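Histidine triad (HIT) protein (Marinobacter aquaeolei, PDB 3OHE) probably acts as a hydrolase or transferase of the histidine triad superfamily, and binds calcium ions in the crystal. Local coordinates at residues A[35-40]-A[92-97]; A[45-50]-A[88-93]. All coordinates share one frame; numbering follows the deposited sequence.

Contact 1 of 2, residues A[35-40]-A[92-97]; sequences VILVPR and LHHIVR
V35 O receives two hydrogen bonds from H94, whose backbone N approaches nearly in line with the carbonyl (H94 N to V35 O 2.8 Å). The imidazole reaches the same oxygen from above the carbonyl plane (H94 ND1 to V35 O 3.3 Å), close to its own ring plane. With CG beside the backbone N (chi1 -56°), the ring turns over the neighbouring strand. There L37 crosses it at about a right angle, L37 CD1 3.7 Å from H94 CE1. Replacing H94 by a leucine would probably leave V35 O with its backbone donor alone in this contact and S62 OG without its NE2 partner. Strands 34-39 and 92-97 pair antiparallel in the HIT-fold sheet, held by straighter bonds such as V35 N to H94 O (2.9 Å) and L37 N to L92 O (3.0 Å). V35, L92 and H94 pack tightly against helix 52-72, L37 against V24 of strand 22-27. Between the strands the other face touches more lightly, I36 CG1, in the conformer described, 3.9 Å from H93 ND1. This ND1 is hydrogen-bonded to W34 NE1, W109 meets the ring edge-to-face, and the H93 side chain lies about 3 Å from a bound glycerol.

Contact 2 of 2, residues A[45-50]-A[88-93]; sequences REIYEL and PQLHLH
L90 is the second residue of the His-phi-His-phi-His-phi-phi motif that names the histidine triad family, here Q89 to I95, where a glutamine apparently takes the place of the usual first histidine, and it packs against the loop that leads into helix 52-72. With CG anti to the backbone N (chi1 172°), its two methyl groups fork into that loop. CD1 meets I47, at 3.9 Å from I47 CG1, while CD2 meets L50, at 4.0 Å from L50 CD1. Both lie on the 3-10 turn 47-49 and its exit. In the conformer described, E49 OE1 accepts from R45 N (2.8 Å from E49 OE1) and E46 N. Nearer the surface no hydrogen bond crosses between the segments: R45 CA lies 3.2 Å from P88 O in a CA-H...O contact, and the bent arginine chain brings NH1 over to P88 CB. E46 turns away, its carboxylate meeting K77 and M78 of the second subunit, so this loop also takes part in the dimer interface. H91 NE2 is hydrogen-bonded to a glycerol, probably from the crystallisation liquor, and a nearly straight bond in the ring plane helps to fix the rotation of the imidazole, H91 ND1 to Q89 O at 2.8 Å.

How the contacts relate
After helix 7-12 and strands 13-18 and 22-27, the chain forms strand 34-39, the first half of contact 1, and then turns into the loop 45-50, one half of contact 2. After helix 52-72 and strand 77-82 it comes back through 88-93, closing contact 2, and then runs on along strand 92-97, closing contact 1. The smaller closure therefore sits within the larger, and both close on strand 92-97 and the loop leading into it, sharing L92 and H93. Their centres lie about 11 Å apart, and they meet directly where V38 CG1 packs 3.5 Å from L90 O. Contact 1 joins two neighbouring strands of the central sheet; contact 2 ties the approach to strand 92-97 to the loop before the helix.

Contact 1 of 2, residues A[35-40]-A[92-97]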
# COMPACT_ATOMS: atom_id res chain seq x y z
N VAL A 35 8.38 1.43 -9.39
CA VAL A 35 8.26 0.09 -10.00
C VAL A 35 6.94 -0.53 -9.55
O VAL A 35 6.56 -0.43 -8.35
CB VAL A 35 9.46 -0.78 -9.60
CG1 VAL A 35 9.29 -2.23 -10.07
CG2 VAL A 35 10.77 -0.18 -10.16
N ILE A 36 6.28 -1.22 -10.49
CA ILE A 36 4.99 -1.83 -10.26
C ILE A 36 5.15 -3.33 -10.42
O ILE A 36 5.76 -3.79 -11.38
CB ILE A 36 3.97 -1.25 -11.25
CG1 ILE A 36 3.88 0.28 -11.07
CG2 ILE A 36 2.61 -1.90 -11.07
CD1 ILE A 36 2.97 0.95 -12.05
N LEU A 37 4.61 -4.10 -9.46
CA LEU A 37 4.48 -5.55 -9.59
C LEU A 37 3.06 -5.89 -9.96
O LEU A 37 2.12 -5.47 -9.28
CB LEU A 37 4.83 -6.27 -8.27
CG LEU A 37 6.27 -6.19 -7.81
CD1 LEU A 37 6.41 -6.94 -6.47
CD2 LEU A 37 7.20 -6.76 -8.86
N VAL A 38 2.90 -6.63 -11.06
CA VAL A 38 1.57 -7.05 -11.53
C VAL A 38 1.53 -8.58 -11.50
O VAL A 38 2.10 -9.25 -12.37
CB VAL A 38 1.25 -6.57 -12.94
CG1 VAL A 38 -0.24 -6.84 -13.24
CG2 VAL A 38 1.58 -5.06 -13.11
N PRO A 39 0.82 -9.17 -10.51
CA PRO A 39 0.74 -10.63 -10.47
C PRO A 39 0.03 -11.15 -11.73
O PRO A 39 -1.01 -10.62 -12.12
CB PRO A 39 -0.11 -10.91 -9.22
CG PRO A 39 0.00 -9.71 -8.42
CD PRO A 39 0.20 -8.55 -9.33
N ARG A 40 0.62 -12.17 -12.35
CA ARG A 40 0.10 -12.71 -13.61
C ARG A 40 -1.01 -13.72 -13.32
O ARG A 40 -0.89 -14.91 -13.60
CB ARG A 40 1.21 -13.36 -14.43
CG ARG A 40 2.24 -12.37 -14.97
CD ARG A 40 3.19 -13.08 -15.95
NE ARG A 40 3.99 -14.02 -15.20
CZ ARG A 40 5.10 -13.68 -14.55
NH1 ARG A 40 5.66 -12.49 -14.76
NH2 ARG A 40 5.72 -14.51 -13.76
N LEU A 92 0.90 -3.43 -7.69
CA LEU A 92 1.44 -2.94 -6.44
C LEU A 92 2.55 -1.94 -6.73
O LEU A 92 3.57 -2.30 -7.33
CB LEU A 92 1.91 -4.16 -5.62
CG LEU A 92 2.34 -3.98 -4.18
CD1 LEU A 92 1.14 -3.43 -3.36
CD2 LEU A 92 2.87 -5.28 -3.55
N HIS A 93 2.33 -0.69 -6.33
CA HIS A 93 3.29 0.41 -6.50
C HIS A 93 4.38 0.37 -5.46
O HIS A 93 4.10 0.17 -4.29
CB HIS A 93 2.57 1.76 -6.33
CG HIS A 93 1.48 2.00 -7.31
ND1 HIS A 93 1.73 2.41 -8.59
CD2 HIS A 93 0.14 1.95 -7.15
CE1 HIS A 93 0.57 2.58 -9.20
NE2 HIS A 93 -0.41 2.31 -8.36
N HIS A 94 5.63 0.59 -5.90
CA HIS A 94 6.80 0.71 -5.03
C HIS A 94 7.56 1.97 -5.45
O HIS A 94 8.12 2.00 -6.54
CB HIS A 94 7.72 -0.52 -5.17
CG HIS A 94 7.05 -1.82 -4.89
ND1 HIS A 94 6.18 -2.41 -5.77
CD2 HIS A 94 7.09 -2.62 -3.81
CE1 HIS A 94 5.72 -3.53 -5.23
NE2 HIS A 94 6.26 -3.68 -4.04
N ILE A 95 7.50 2.98 -4.59
CA ILE A 95 8.03 4.31 -4.96
C ILE A 95 9.08 4.72 -3.93
O ILE A 95 8.80 4.75 -2.73
CB ILE A 95 6.92 5.36 -5.02
CG1 ILE A 95 5.73 4.86 -5.88
CG2 ILE A 95 7.48 6.68 -5.57
CD1 ILE A 95 4.49 5.71 -5.81
N VAL A 96 10.30 4.97 -4.39
CA VAL A 96 11.35 5.51 -3.53
C VAL A 96 11.15 7.00 -3.34
O VAL A 96 10.99 7.73 -4.31
CB VAL A 96 12.76 5.22 -4.11
CG1 VAL A 96 13.83 5.84 -3.20
CG2 VAL A 96 12.99 3.76 -4.30
N ARG A 97 11.13 7.42 -2.07
CA ARG A 97 10.95 8.83 -1.74
C ARG A 97 12.21 9.41 -1.10
O ARG A 97 12.98 8.69 -0.45
CB ARG A 97 9.78 9.00 -0.75
CG ARG A 97 8.48 8.43 -1.22
CD ARG A 97 7.98 9.03 -2.52
NE ARG A 97 7.85 10.49 -2.42
CZ ARG A 97 6.79 11.13 -1.96
NH1 ARG A 97 5.74 10.48 -1.55
NH2 ARG A 97 6.79 12.45 -1.90

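Contact 2 of 2, residues A[45-50]-A[88-93]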
# COMPACT_ATOMS: atom_id res chain seq x y z
N ARG A 45 -8.70 -8.13 -8.47
CA ARG A 45 -8.82 -6.70 -8.18
C ARG A 45 -8.05 -6.28 -6.92
O ARG A 45 -7.58 -5.16 -6.85
CB ARG A 45 -10.30 -6.31 -8.03
CG ARG A 45 -11.09 -6.41 -9.32
CD ARG A 45 -12.61 -6.34 -9.07
NE ARG A 45 -13.00 -5.17 -8.31
CZ ARG A 45 -13.23 -3.97 -8.82
NH1 ARG A 45 -13.21 -3.78 -10.13
NH2 ARG A 45 -13.55 -2.94 -8.01
N GLU A 46 -7.98 -7.17 -5.94
CA GLU A 46 -7.50 -6.89 -4.61
C GLU A 46 -6.51 -7.95 -4.17
O GLU A 46 -6.63 -9.11 -4.55
CB GLU A 46 -8.67 -6.92 -3.59
CG GLU A 46 -9.84 -6.01 -3.93
CD GLU A 46 -9.53 -4.52 -3.76
OE1 GLU A 46 -8.41 -4.14 -3.28
OE2 GLU A 46 -10.44 -3.70 -4.08
N ILE A 47 -5.58 -7.58 -3.29
CA ILE A 47 -4.62 -8.54 -2.76
C ILE A 47 -5.31 -9.75 -2.13
O ILE A 47 -4.90 -10.88 -2.36
CB ILE A 47 -3.64 -7.88 -1.74
CG1 ILE A 47 -2.80 -6.80 -2.40
CG2 ILE A 47 -2.78 -8.97 -1.01
CD1 ILE A 47 -2.21 -5.81 -1.36
N TYR A 48 -6.37 -9.48 -1.39
CA TYR A 48 -7.05 -10.52 -0.66
C TYR A 48 -7.73 -11.57 -1.56
O TYR A 48 -8.15 -12.63 -1.06
CB TYR A 48 -8.03 -9.93 0.38
CG TYR A 48 -9.21 -9.18 -0.20
CD1 TYR A 48 -10.31 -9.85 -0.75
CD2 TYR A 48 -9.28 -7.82 -0.13
CE1 TYR A 48 -11.37 -9.15 -1.25
CE2 TYR A 48 -10.36 -7.12 -0.60
CZ TYR A 48 -11.39 -7.78 -1.15
OH TYR A 48 -12.46 -7.08 -1.62
N GLU A 49 -7.90 -11.26 -2.85
CA GLU A 49 -8.55 -12.19 -3.78
C GLU A 49 -7.57 -13.20 -4.32
O GLU A 49 -7.98 -14.16 -4.98
CB GLU A 49 -9.22 -11.43 -4.92
CG GLU A 49 -10.41 -10.62 -4.46
CD GLU A 49 -10.98 -9.73 -5.53
OE1 GLU A 49 -10.24 -9.27 -6.41
OE2 GLU A 49 -12.19 -9.46 -5.48
N LEU A 50 -6.27 -13.02 -4.10
CA LEU A 50 -5.29 -14.02 -4.49
C LEU A 50 -5.40 -15.20 -3.49
O LEU A 50 -5.63 -15.01 -2.31
CB LEU A 50 -3.88 -13.47 -4.40
CG LEU A 50 -3.44 -12.50 -5.48
CD1 LEU A 50 -2.11 -11.87 -5.05
CD2 LEU A 50 -3.28 -13.18 -6.86
N PRO A 88 -8.63 -1.99 -12.89
CA PRO A 88 -9.10 -3.02 -11.94
C PRO A 88 -8.10 -4.16 -11.72
O PRO A 88 -8.21 -4.86 -10.73
CB PRO A 88 -10.39 -3.55 -12.59
CG PRO A 88 -10.15 -3.35 -14.09
CD PRO A 88 -9.38 -2.03 -14.16
N GLN A 89 -7.11 -4.27 -12.58
CA GLN A 89 -6.10 -5.30 -12.48
C GLN A 89 -5.13 -4.99 -11.34
O GLN A 89 -4.43 -3.99 -11.38
CB GLN A 89 -5.36 -5.39 -13.79
CG GLN A 89 -4.27 -6.47 -13.85
CD GLN A 89 -3.80 -6.70 -15.27
OE1 GLN A 89 -2.91 -6.01 -15.77
NE2 GLN A 89 -4.47 -7.62 -15.96
N LEU A 90 -5.08 -5.87 -10.35
CA LEU A 90 -4.23 -5.68 -9.18
C LEU A 90 -2.78 -5.37 -9.61
O LEU A 90 -2.17 -6.13 -10.37
CB LEU A 90 -4.21 -6.94 -8.33
CG LEU A 90 -3.22 -6.98 -7.14
CD1 LEU A 90 -3.51 -5.86 -6.15
CD2 LEU A 90 -3.24 -8.35 -6.50
N HIS A 91 -2.24 -4.27 -9.05
CA HIS A 91 -0.86 -3.92 -9.28
C HIS A 91 -0.37 -3.19 -8.04
O HIS A 91 -1.10 -2.41 -7.43
CB HIS A 91 -0.69 -3.14 -10.58
CG HIS A 91 -1.43 -1.84 -10.64
ND1 HIS A 91 -2.78 -1.78 -10.88
CD2 HIS A 91 -1.00 -0.55 -10.61
CE1 HIS A 91 -3.15 -0.50 -10.96
NE2 HIS A 91 -2.09 0.26 -10.78
N LEU A 92 0.90 -3.43 -7.69
CA LEU A 92 1.44 -2.94 -6.44
C LEU A 92 2.55 -1.94 -6.73
O LEU A 92 3.57 -2.30 -7.33
CB LEU A 92 1.91 -4.16 -5.62
CG LEU A 92 2.34 -3.98 -4.18
CD1 LEU A 92 1.14 -3.43 -3.36
CD2 LEU A 92 2.87 -5.28 -3.55
N HIS A 93 2.33 -0.69 -6.33
CA HIS A 93 3.29 0.41 -6.50
C HIS A 93 4.38 0.37 -5.46
O HIS A 93 4.10 0.17 -4.29
CB HIS A 93 2.57 1.76 -6.33
CG HIS A 93 1.48 2.00 -7.31
ND1 HIS A 93 1.73 2.41 -8.59
CD2 HIS A 93 0.14 1.95 -7.15
CE1 HIS A 93 0.57 2.58 -9.20
NE2 HIS A 93 -0.41 2.31 -8.36